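Enoyl-CoA hydratase (Geobacillus kaustophilus, PDB 2PPY) probably catalyses the reversible hydration of enoyl-CoA thioesters in fatty acid beta-oxidation, as a member of the crotonase-like enoyl-CoA hydratase/isomerase family. Local coordinates at residues 42-47 / 102-107; 120-125 / 151-156; 137-140 / 145-148; 176-179 / 183-186. All blocks are in the same frame, centred on the assembly; numbering follows the deposited sequence.

The four contacts show how packing chemistry changes with place in a crotonase fold. Contacts 1 and 2 are buried near the centre: one sets a helix against a sheet strand through aliphatic groups and a bound water, the other joins two helices through leucines and an arginine. They meet where Asp124 OD2 probably accepts a hydrogen bond from Tyr104 N. Contact 3, farther out yet still buried, draws together two loop segments around a glutamate; contact 4, partly buried, fastens a helix end to the chain that follows it. Leu154 of contact 2 packs on Leu137 of contact 3 and Leu183 of contact 4. Contacts 2 and 3 share one neighbouring subunit, 2 and 4 another.

Contact 1: residues 42-47 / 102-107; sequences AAIDDI and QVYIAC
Tyr104 pushes its hydroxyl end into the side of Ile44, so that OH lies 3.8 Å from Ile44 CG1 and similarly close to the CA and CG2 of the same residue. The oxygen thus lies against aliphatic groups of Ile44, and its polarity is met by an ordered water lying at the edge of the phenol, in the ring plane. Tyr104 OH donates to this water over 2.6 Å, and the water in turn donates to Gln102 OE1 at 2.8 Å and, in a longer bond, to Ile44 O at 3.3 Å. Three groups from two segments are joined in this way.

Beside the water, Ile47 meets Gln102. With CG2 anti to the backbone N, the short branch of Ile47 is brought against the amide, and its CG2 approaches Gln102 CD to 3.6 Å. The Gln102 chain is bent at its second torsion (chi2 79°), and its NE2, 3.2 Å from Ile47 O, hydrogen-bonds to Ile53 O beyond the helix. With OE1 on the water and NE2 on Ile53, the amide is fixed in rotation. The example illustrates how a buried amide and phenol can be satisfied at an otherwise greasy interface.

Helix 34-48 here packs on the face of the central sheet. Ile47, Gln102 and Tyr104 all touch Val56 of the neighbouring strand 55-60, while helix 80-99 closes another flank, its Ile97 packing on both Ile44 and Tyr104.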
loop_
_atom_site.group_PDB
_atom_site.type_symbol
_atom_site.label_atom_id
_atom_site.label_comp_id
_atom_site.label_asym_id
_atom_site.label_seq_id
_atom_site.Cartn_x
_atom_site.Cartn_y
_atom_site.Cartn_z
ATOM N N ALA A 42 -2.994 6.611 29.821
ATOM C CA ALA A 42 -2.797 7.907 30.472
ATOM C C ALA A 42 -1.312 8.212 30.641
ATOM O O ALA A 42 -0.883 9.354 30.477
ATOM C CB ALA A 42 -3.490 7.925 31.829
ATOM N N ALA A 43 -0.531 7.186 30.972
ATOM C CA ALA A 43 0.907 7.350 31.156
ATOM C C ALA A 43 1.541 7.779 29.838
ATOM O O ALA A 43 2.410 8.654 29.800
ATOM C CB ALA A 43 1.523 6.043 31.632
ATOM N N ILE A 44 1.096 7.154 28.753
ATOM C CA ILE A 44 1.606 7.486 27.429
ATOM C C ILE A 44 1.296 8.946 27.104
ATOM O O ILE A 44 2.191 9.700 26.706
ATOM C CB ILE A 44 0.988 6.568 26.351
ATOM C CG1 ILE A 44 1.426 5.120 26.604
ATOM C CG2 ILE A 44 1.425 7.018 24.971
ATOM C CD1 ILE A 44 0.853 4.113 25.638
ATOM N N ASP A 45 0.039 9.350 27.283
ATOM C CA ASP A 45 -0.348 10.734 27.007
ATOM C C ASP A 45 0.454 11.698 27.875
ATOM O O ASP A 45 0.967 12.707 27.389
ATOM C CB ASP A 45 -1.845 10.953 27.255
ATOM C CG ASP A 45 -2.713 10.329 26.183
ATOM O OD1 ASP A 45 -2.233 10.175 25.042
ATOM O OD2 ASP A 45 -3.884 10.007 26.475
ATOM N N ASP A 46 0.561 11.382 29.161
ATOM C CA ASP A 46 1.317 12.223 30.083
ATOM C C ASP A 46 2.752 12.397 29.609
ATOM O O ASP A 46 3.252 13.516 29.511
ATOM C CB ASP A 46 1.345 11.609 31.479
ATOM C CG ASP A 46 2.233 12.389 32.429
ATOM O OD1 ASP A 46 1.846 13.513 32.809
ATOM O OD2 ASP A 46 3.322 11.888 32.784
ATOM N N ILE A 47 3.411 11.279 29.323
ATOM C CA ILE A 47 4.793 11.299 28.873
ATOM C C ILE A 47 4.974 12.069 27.570
ATOM O O ILE A 47 5.979 12.762 27.393
ATOM C CB ILE A 47 5.340 9.862 28.727
ATOM C CG1 ILE A 47 5.362 9.188 30.106
ATOM C CG2 ILE A 47 6.739 9.888 28.127
ATOM C CD1 ILE A 47 5.714 7.720 30.091
ATOM N N GLN A 102 9.161 9.665 22.167
ATOM C CA GLN A 102 10.075 8.860 22.978
ATOM C C GLN A 102 10.311 7.473 22.416
ATOM O O GLN A 102 9.432 6.892 21.779
ATOM C CB GLN A 102 9.544 8.662 24.406
ATOM C CG GLN A 102 9.387 9.900 25.261
ATOM C CD GLN A 102 8.133 10.675 24.936
ATOM O OE1 GLN A 102 7.154 10.116 24.434
ATOM N NE2 GLN A 102 8.145 11.968 25.238
ATOM N N VAL A 103 11.499 6.941 22.681
ATOM C CA VAL A 103 11.844 5.596 22.261
ATOM C C VAL A 103 11.339 4.687 23.380
ATOM O O VAL A 103 11.707 4.860 24.546
ATOM C CB VAL A 103 13.372 5.424 22.109
ATOM C CG1 VAL A 103 13.726 3.955 21.923
ATOM C CG2 VAL A 103 13.863 6.232 20.922
ATOM N N TYR A 104 10.480 3.739 23.029
ATOM C CA TYR A 104 9.935 2.806 24.006
ATOM C C TYR A 104 10.705 1.482 24.022
ATOM O O TYR A 104 10.824 0.805 23.002
ATOM C CB TYR A 104 8.452 2.548 23.716
ATOM C CG TYR A 104 7.515 3.555 24.356
ATOM C CD1 TYR A 104 7.562 4.906 24.010
ATOM C CD2 TYR A 104 6.607 3.158 25.335
ATOM C CE1 TYR A 104 6.724 5.840 24.631
ATOM C CE2 TYR A 104 5.769 4.079 25.959
ATOM C CZ TYR A 104 5.833 5.414 25.605
ATOM O OH TYR A 104 5.017 6.314 26.238
ATOM N N ILE A 105 11.229 1.126 25.190
ATOM C CA ILE A 105 11.991 -0.106 25.350
ATOM C C ILE A 105 11.291 -1.021 26.348
ATOM O O ILE A 105 10.954 -0.600 27.454
ATOM C CB ILE A 105 13.415 0.174 25.891
ATOM C CG1 ILE A 105 14.115 1.211 25.016
ATOM C CG2 ILE A 105 14.235 -1.124 25.921
ATOM C CD1 ILE A 105 15.468 1.629 25.556
ATOM N N ALA A 106 11.073 -2.268 25.953
ATOM C CA ALA A 106 10.441 -3.242 26.829
ATOM C C ALA A 106 11.549 -3.989 27.562
ATOM O O ALA A 106 12.359 -4.670 26.936
ATOM C CB ALA A 106 9.615 -4.216 26.017
ATOM N N CYS A 107 11.595 -3.847 28.883
ATOM C CA CYS A 107 12.610 -4.527 29.679
ATOM C C CYS A 107 12.002 -5.838 30.161
ATOM O O CYS A 107 11.271 -5.864 31.150
ATOM C CB CYS A 107 13.018 -3.668 30.878
ATOM S SG CYS A 107 14.416 -4.343 31.821
HETATM O O HOH W 1 4.871 8.641 25.190
#

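Contact 2: residues 120-125 / 151-156; sequences ALACDL and TQRLAR
Two helices of the crotonase core meet where Leu121 of helix 115-121 and the next residue, Ala122, pack against Arg153 and Leu154 of helix 150-158. The backbones approach most closely at Leu121 and Arg153, and the first contact there is purely aliphatic: Leu121 CB stands 4.0 Å from Arg153 CB. One methyl of Leu121 reaches further along the partner helix, its CD1 lying 4.2 Å from Leu154 CB.

Arg153 supplies the rest. Its CG is anti to the carbonyl carbon (chi1 -67°), and the chain then runs extended from CG to NE, which carries it past Leu121 to Ala122. On the way CD passes 3.7 Å from Leu121 O. The flat guanidinium then presents one face to Ala122, whose methyl CB sits over its centre, 4.1 Å from CZ. The same guanidinium forms a salt bridge through NH2 with Asp95, and Ile231 of a neighbouring subunit packs on this arginine as well. Cutting Arg153 back to an alanine is likely to leave Asp95 without its cationic mate and a gap beside the Ala122 methyl.

One turn on, Arg156 NH1 folds back to Gln152 O at 3.0 Å, the donor lying 44° out of the carbonyl plane, on the face opposite the Arg156 backbone N that binds the same oxygen. The contact shows an arginine serving two chemistries at once: its methylenes and flat face act as a hydrophobic surface, while the charge is paired beyond the interface, consistent with its burial.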
loop_
_atom_site.group_PDB
_atom_site.type_symbol
_atom_site.label_atom_id
_atom_site.label_comp_id
_atom_site.label_asym_id
_atom_site.label_seq_id
_atom_site.Cartn_x
_atom_site.Cartn_y
_atom_site.Cartn_z
ATOM N N ALA A 120 4.824 -5.775 24.402
ATOM C CA ALA A 120 6.253 -5.689 24.125
ATOM C C ALA A 120 6.534 -5.505 22.632
ATOM O O ALA A 120 7.483 -4.816 22.258
ATOM C CB ALA A 120 6.954 -6.941 24.638
ATOM N N LEU A 121 5.708 -6.122 21.789
ATOM C CA LEU A 121 5.869 -6.013 20.339
ATOM C C LEU A 121 5.572 -4.594 19.866
ATOM O O LEU A 121 6.123 -4.140 18.862
ATOM C CB LEU A 121 4.936 -6.994 19.613
ATOM C CG LEU A 121 5.291 -8.488 19.638
ATOM C CD1 LEU A 121 4.135 -9.319 19.081
ATOM C CD2 LEU A 121 6.551 -8.725 18.823
ATOM N N ALA A 122 4.702 -3.897 20.599
ATOM C CA ALA A 122 4.323 -2.526 20.253
ATOM C C ALA A 122 5.398 -1.505 20.636
ATOM O O ALA A 122 5.351 -0.358 20.202
ATOM C CB ALA A 122 2.996 -2.167 20.913
ATOM N N CYS A 123 6.363 -1.921 21.453
ATOM C CA CYS A 123 7.452 -1.028 21.843
ATOM C C CYS A 123 8.498 -1.018 20.726
ATOM O O CYS A 123 8.523 -1.923 19.892
ATOM C CB CYS A 123 8.090 -1.500 23.152
ATOM S SG CYS A 123 6.989 -1.431 24.586
ATOM N N ASP A 124 9.357 -0.003 20.715
ATOM C CA ASP A 124 10.390 0.130 19.687
ATOM C C ASP A 124 11.507 -0.907 19.798
ATOM O O ASP A 124 12.069 -1.328 18.786
ATOM C CB ASP A 124 11.002 1.540 19.732
ATOM C CG ASP A 124 9.956 2.634 19.599
ATOM O OD1 ASP A 124 9.084 2.502 18.719
ATOM O OD2 ASP A 124 10.001 3.626 20.363
ATOM N N LEU A 125 11.828 -1.310 21.025
ATOM C CA LEU A 125 12.885 -2.289 21.257
ATOM C C LEU A 125 12.508 -3.235 22.391
ATOM O O LEU A 125 11.696 -2.897 23.242
ATOM C CB LEU A 125 14.194 -1.578 21.620
ATOM C CG LEU A 125 14.807 -0.585 20.629
ATOM C CD1 LEU A 125 15.846 0.282 21.341
ATOM C CD2 LEU A 125 15.425 -1.337 19.461
ATOM N N THR A 151 -0.705 -11.160 16.047
ATOM C CA THR A 151 -0.551 -11.844 14.760
ATOM C C THR A 151 0.120 -10.956 13.721
ATOM O O THR A 151 0.950 -11.415 12.943
ATOM C CB THR A 151 -1.914 -12.317 14.163
ATOM O OG1 THR A 151 -2.692 -11.182 13.758
ATOM C CG2 THR A 151 -2.702 -13.134 15.183
ATOM N N GLN A 152 -0.242 -9.680 13.725
ATOM C CA GLN A 152 0.293 -8.728 12.770
ATOM C C GLN A 152 1.715 -8.235 13.046
ATOM O O GLN A 152 2.557 -8.230 12.148
ATOM C CB GLN A 152 -0.670 -7.542 12.653
ATOM C CG GLN A 152 -2.060 -7.950 12.173
ATOM C CD GLN A 152 -2.006 -8.884 10.960
ATOM O OE1 GLN A 152 -2.429 -10.036 11.029
ATOM N NE2 GLN A 152 -1.478 -8.385 9.850
ATOM N N ARG A 153 1.990 -7.817 14.280
ATOM C CA ARG A 153 3.322 -7.326 14.602
ATOM C C ARG A 153 4.361 -8.444 14.628
ATOM O O ARG A 153 5.502 -8.241 14.208
ATOM C CB ARG A 153 3.318 -6.563 15.934
ATOM C CG ARG A 153 2.532 -5.240 15.896
ATOM C CD ARG A 153 2.963 -4.299 17.026
ATOM N NE ARG A 153 2.348 -2.976 16.916
ATOM C CZ ARG A 153 1.105 -2.689 17.293
ATOM N NH1 ARG A 153 0.334 -3.629 17.821
ATOM N NH2 ARG A 153 0.625 -1.463 17.125
ATOM N N LEU A 154 3.982 -9.625 15.105
ATOM C CA LEU A 154 4.934 -10.738 15.131
ATOM C C LEU A 154 5.361 -11.090 13.707
ATOM O O LEU A 154 6.541 -11.309 13.441
ATOM C CB LEU A 154 4.328 -11.986 15.789
ATOM C CG LEU A 154 5.350 -13.099 16.081
ATOM C CD1 LEU A 154 6.436 -12.559 17.006
ATOM C CD2 LEU A 154 4.664 -14.292 16.728
ATOM N N ALA A 155 4.393 -11.140 12.797
ATOM C CA ALA A 155 4.671 -11.475 11.407
ATOM C C ALA A 155 5.616 -10.467 10.770
ATOM O O ALA A 155 6.532 -10.844 10.044
ATOM C CB ALA A 155 3.365 -11.550 10.608
ATOM N N ARG A 156 5.390 -9.188 11.043
ATOM C CA ARG A 156 6.223 -8.131 10.488
ATOM C C ARG A 156 7.610 -8.114 11.118
ATOM O O ARG A 156 8.591 -7.771 10.462
ATOM C CB ARG A 156 5.544 -6.765 10.673
ATOM C CG ARG A 156 4.315 -6.565 9.770
ATOM C CD ARG A 156 3.476 -5.351 10.174
ATOM N NE ARG A 156 2.384 -5.099 9.232
ATOM C CZ ARG A 156 1.346 -5.909 9.035
ATOM N NH1 ARG A 156 1.238 -7.039 9.720
ATOM N NH2 ARG A 156 0.415 -5.596 8.142
#

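Contact 3: residues 137-140 / 145-148; sequences LPEV and LAGT
An inverse gamma turn centred on Ala146 forms one wall of this contact, in the loop between strand 135-136 and helix 150-158, and Glu139 and Leu137 lean on it. Within the turn, Gly147 N makes a weak hydrogen bond to Leu145 O, and the tight bend thrusts the Ala146 methyl toward the other segment. Leu137 meets that methyl chiefly with CD1, 3.8 Å from Ala146 CB, CD2 standing a little farther off.

Glu139 lies over the first half of the turn, on Leu145 and Ala146. Its CB rests 3.6 Å from Leu145 C, and a bend at the second torsion (chi2 90°) then carries the carboxylate alongside Ala146, with OE2 3.4 Å from Ala146 CA. These are van der Waals contacts; no hydrogen bond crosses between the segments. Glu139 OE2 also comes close to Glu118 OE1, a pairing of acidic side chains consistent with the two-glutamate active site known in enoyl-CoA hydratases. With an alanine at Glu139 the Ala146 turn would probably lose its cover beside CA and CB, and the acidic pair with Glu118 would be broken.

Around the loop, helix 115-121 offers Leu117 and Glu118 to Leu137, while Asn167 of helix 160-169 touches both Leu137 and Ala146. Helix 150-158 packs on the same two residues through Leu154 and Thr151, and Gln238 of a neighbouring subunit donates a hydrogen bond to Leu145 O.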
loop_
_atom_site.group_PDB
_atom_site.type_symbol
_atom_site.label_atom_id
_atom_site.label_comp_id
_atom_site.label_asym_id
_atom_site.label_seq_id
_atom_site.Cartn_x
_atom_site.Cartn_y
_atom_site.Cartn_z
ATOM N N LEU A 137 3.094 -16.523 22.017
ATOM C CA LEU A 137 1.670 -16.207 21.957
ATOM C C LEU A 137 0.838 -17.495 22.018
ATOM O O LEU A 137 0.529 -18.097 20.989
ATOM C CB LEU A 137 1.373 -15.455 20.659
ATOM C CG LEU A 137 2.109 -14.130 20.407
ATOM C CD1 LEU A 137 1.837 -13.658 18.988
ATOM C CD2 LEU A 137 1.666 -13.080 21.410
ATOM N N PRO A 138 0.462 -17.931 23.232
ATOM C CA PRO A 138 -0.326 -19.155 23.400
ATOM C C PRO A 138 -1.852 -19.026 23.347
ATOM O O PRO A 138 -2.555 -19.972 23.694
ATOM C CB PRO A 138 0.152 -19.670 24.750
ATOM C CG PRO A 138 0.308 -18.403 25.524
ATOM C CD PRO A 138 0.983 -17.464 24.531
ATOM N N GLU A 139 -2.362 -17.882 22.901
ATOM C CA GLU A 139 -3.808 -17.660 22.829
ATOM C C GLU A 139 -4.620 -18.768 22.159
ATOM O O GLU A 139 -5.775 -19.004 22.519
ATOM C CB GLU A 139 -4.112 -16.335 22.120
ATOM C CG GLU A 139 -3.772 -15.103 22.936
ATOM C CD GLU A 139 -2.357 -14.601 22.715
ATOM O OE1 GLU A 139 -1.443 -15.426 22.492
ATOM O OE2 GLU A 139 -2.160 -13.370 22.784
ATOM N N VAL A 140 -4.029 -19.440 21.178
ATOM C CA VAL A 140 -4.734 -20.504 20.476
ATOM C C VAL A 140 -5.172 -21.627 21.424
ATOM O O VAL A 140 -6.159 -22.315 21.161
ATOM C CB VAL A 140 -3.856 -21.118 19.354
ATOM C CG1 VAL A 140 -2.699 -21.906 19.960
ATOM C CG2 VAL A 140 -4.697 -22.014 18.470
ATOM N N LEU A 145 -7.198 -15.865 19.361
ATOM C CA LEU A 145 -5.903 -15.530 18.787
ATOM C C LEU A 145 -5.310 -14.288 19.425
ATOM O O LEU A 145 -5.964 -13.630 20.224
ATOM C CB LEU A 145 -6.029 -15.340 17.273
ATOM C CG LEU A 145 -7.056 -14.343 16.728
ATOM C CD1 LEU A 145 -6.723 -12.920 17.157
ATOM C CD2 LEU A 145 -7.073 -14.452 15.205
ATOM N N ALA A 146 -4.058 -13.985 19.082
ATOM C CA ALA A 146 -3.376 -12.805 19.609
ATOM C C ALA A 146 -4.063 -11.585 18.995
ATOM O O ALA A 146 -3.587 -11.020 18.004
ATOM C CB ALA A 146 -1.899 -12.842 19.220
ATOM N N GLY A 147 -5.186 -11.194 19.596
ATOM C CA GLY A 147 -5.979 -10.086 19.092
ATOM C C GLY A 147 -5.606 -8.666 19.466
ATOM O O GLY A 147 -6.359 -7.734 19.177
ATOM N N THR A 148 -4.470 -8.481 20.118
ATOM C CA THR A 148 -4.045 -7.133 20.459
ATOM C C THR A 148 -2.805 -6.796 19.627
ATOM O O THR A 148 -1.808 -6.292 20.144
ATOM C CB THR A 148 -3.723 -6.990 21.968
ATOM O OG1 THR A 148 -4.762 -7.601 22.741
ATOM C CG2 THR A 148 -3.659 -5.515 22.354
#

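Contact 4: residues 176-179 / 183-186; sequences QEAL and LVNR
Leu183 opens the return of the chain after helix 175-181 by binding back to Ala178: its backbone N donates to Ala178 O at 2.8 Å, five residues back, closing the end of the helix in a helix-to-strand connection that leads into strand 186-188, outermost in the sheet within this chain. Its CB also rests 3.8 Å from Ala178 CB, and the rest of the side chain points into the cluster formed by Leu117, Leu121, Leu154 and Ile135.

Val184 sets its two methyls against the last turn, at Ala178 and Leu179. CG1 stands anti to the carbonyl carbon (chi1 -60°), 4.0 Å from Ala178 CB, which leaves CG2 between the backbone N and the carbonyl carbon, pressing on the backbone of Leu179, 3.6 Å from its CA. Leu179 reaches back across Val184: with CG anti to its own N, its CD1 comes 3.7 Å from Val184 O.

Asn185 turns away from the helix, and its polar end works outside the pair, OD1 accepting from Arg126 N and ND2 donating to Ser161 of a neighbouring subunit. Leu179 CD1 still lies 3.9 Å from Asn185 O, so this methyl lies near two successive carbonyls.

Arg186 begins the strand and sends its guanidinium to Asp165 of that same subunit, in a salt bridge through NH1. The same nitrogen turns back on the preceding carbonyl, Arg186 NH1 donating to Asn185 O at 3.0 Å from 55° out of the carbonyl plane, with the oxygen lying in the guanidinium plane.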
loop_
_atom_site.group_PDB
_atom_site.type_symbol
_atom_site.label_atom_id
_atom_site.label_comp_id
_atom_site.label_asym_id
_atom_site.label_seq_id
_atom_site.Cartn_x
_atom_site.Cartn_y
_atom_site.Cartn_z
ATOM N N GLN A 176 17.039 -16.795 24.318
ATOM C CA GLN A 176 18.072 -17.042 23.319
ATOM C C GLN A 176 17.458 -17.268 21.940
ATOM O O GLN A 176 17.881 -16.657 20.960
ATOM C CB GLN A 176 18.915 -18.268 23.698
ATOM C CG GLN A 176 19.812 -18.103 24.928
ATOM C CD GLN A 176 19.037 -18.001 26.234
ATOM O OE1 GLN A 176 18.004 -18.650 26.408
ATOM N NE2 GLN A 176 19.547 -17.204 27.166
ATOM N N GLU A 177 16.467 -18.152 21.866
ATOM C CA GLU A 177 15.806 -18.443 20.597
ATOM C C GLU A 177 15.142 -17.175 20.079
ATOM O O GLU A 177 15.128 -16.910 18.874
ATOM C CB GLU A 177 14.768 -19.553 20.781
ATOM C CG GLU A 177 15.365 -20.854 21.330
ATOM C CD GLU A 177 14.320 -21.918 21.633
ATOM O OE1 GLU A 177 13.281 -21.580 22.236
ATOM O OE2 GLU A 177 14.546 -23.095 21.279
ATOM N N ALA A 178 14.598 -16.384 20.999
ATOM C CA ALA A 178 13.947 -15.138 20.631
ATOM C C ALA A 178 14.967 -14.213 19.974
ATOM O O ALA A 178 14.673 -13.544 18.984
ATOM C CB ALA A 178 13.352 -14.473 21.870
ATOM N N LEU A 179 16.172 -14.179 20.531
ATOM C CA LEU A 179 17.225 -13.335 19.983
ATOM C C LEU A 179 17.618 -13.756 18.562
ATOM O O LEU A 179 17.803 -12.912 17.685
ATOM C CB LEU A 179 18.463 -13.374 20.889
ATOM C CG LEU A 179 19.641 -12.500 20.437
ATOM C CD1 LEU A 179 19.207 -11.036 20.410
ATOM C CD2 LEU A 179 20.827 -12.692 21.389
ATOM N N LEU A 183 13.148 -11.653 17.661
ATOM C CA LEU A 183 12.002 -11.311 18.505
ATOM C C LEU A 183 12.396 -10.273 19.561
ATOM O O LEU A 183 11.577 -9.451 19.969
ATOM C CB LEU A 183 11.457 -12.561 19.196
ATOM C CG LEU A 183 9.934 -12.683 19.334
ATOM C CD1 LEU A 183 9.627 -13.628 20.483
ATOM C CD2 LEU A 183 9.289 -11.337 19.586
ATOM N N VAL A 184 13.642 -10.338 20.024
ATOM C CA VAL A 184 14.158 -9.371 20.998
ATOM C C VAL A 184 15.424 -8.812 20.376
ATOM O O VAL A 184 16.003 -9.452 19.496
ATOM C CB VAL A 184 14.503 -10.024 22.372
ATOM C CG1 VAL A 184 13.253 -10.651 22.971
ATOM C CG2 VAL A 184 15.617 -11.068 22.214
ATOM N N ASN A 185 15.848 -7.629 20.818
ATOM C CA ASN A 185 17.058 -6.996 20.282
ATOM C C ASN A 185 18.313 -7.283 21.099
ATOM O O ASN A 185 19.429 -7.162 20.594
ATOM C CB ASN A 185 16.881 -5.480 20.203
ATOM C CG ASN A 185 15.625 -5.082 19.465
ATOM O OD1 ASN A 185 14.526 -5.127 20.018
ATOM N ND2 ASN A 185 15.780 -4.700 18.202
ATOM N N ARG A 186 18.129 -7.642 22.363
ATOM C CA ARG A 186 19.253 -7.929 23.247
ATOM C C ARG A 186 18.873 -8.950 24.301
ATOM O O ARG A 186 17.727 -9.008 24.741
ATOM C CB ARG A 186 19.695 -6.665 23.989
ATOM C CG ARG A 186 20.173 -5.522 23.133
ATOM C CD ARG A 186 21.662 -5.592 22.889
ATOM N NE ARG A 186 22.147 -4.337 22.325
ATOM C CZ ARG A 186 21.792 -3.867 21.135
ATOM N NH1 ARG A 186 20.949 -4.554 20.370
ATOM N NH2 ARG A 186 22.266 -2.704 20.715
#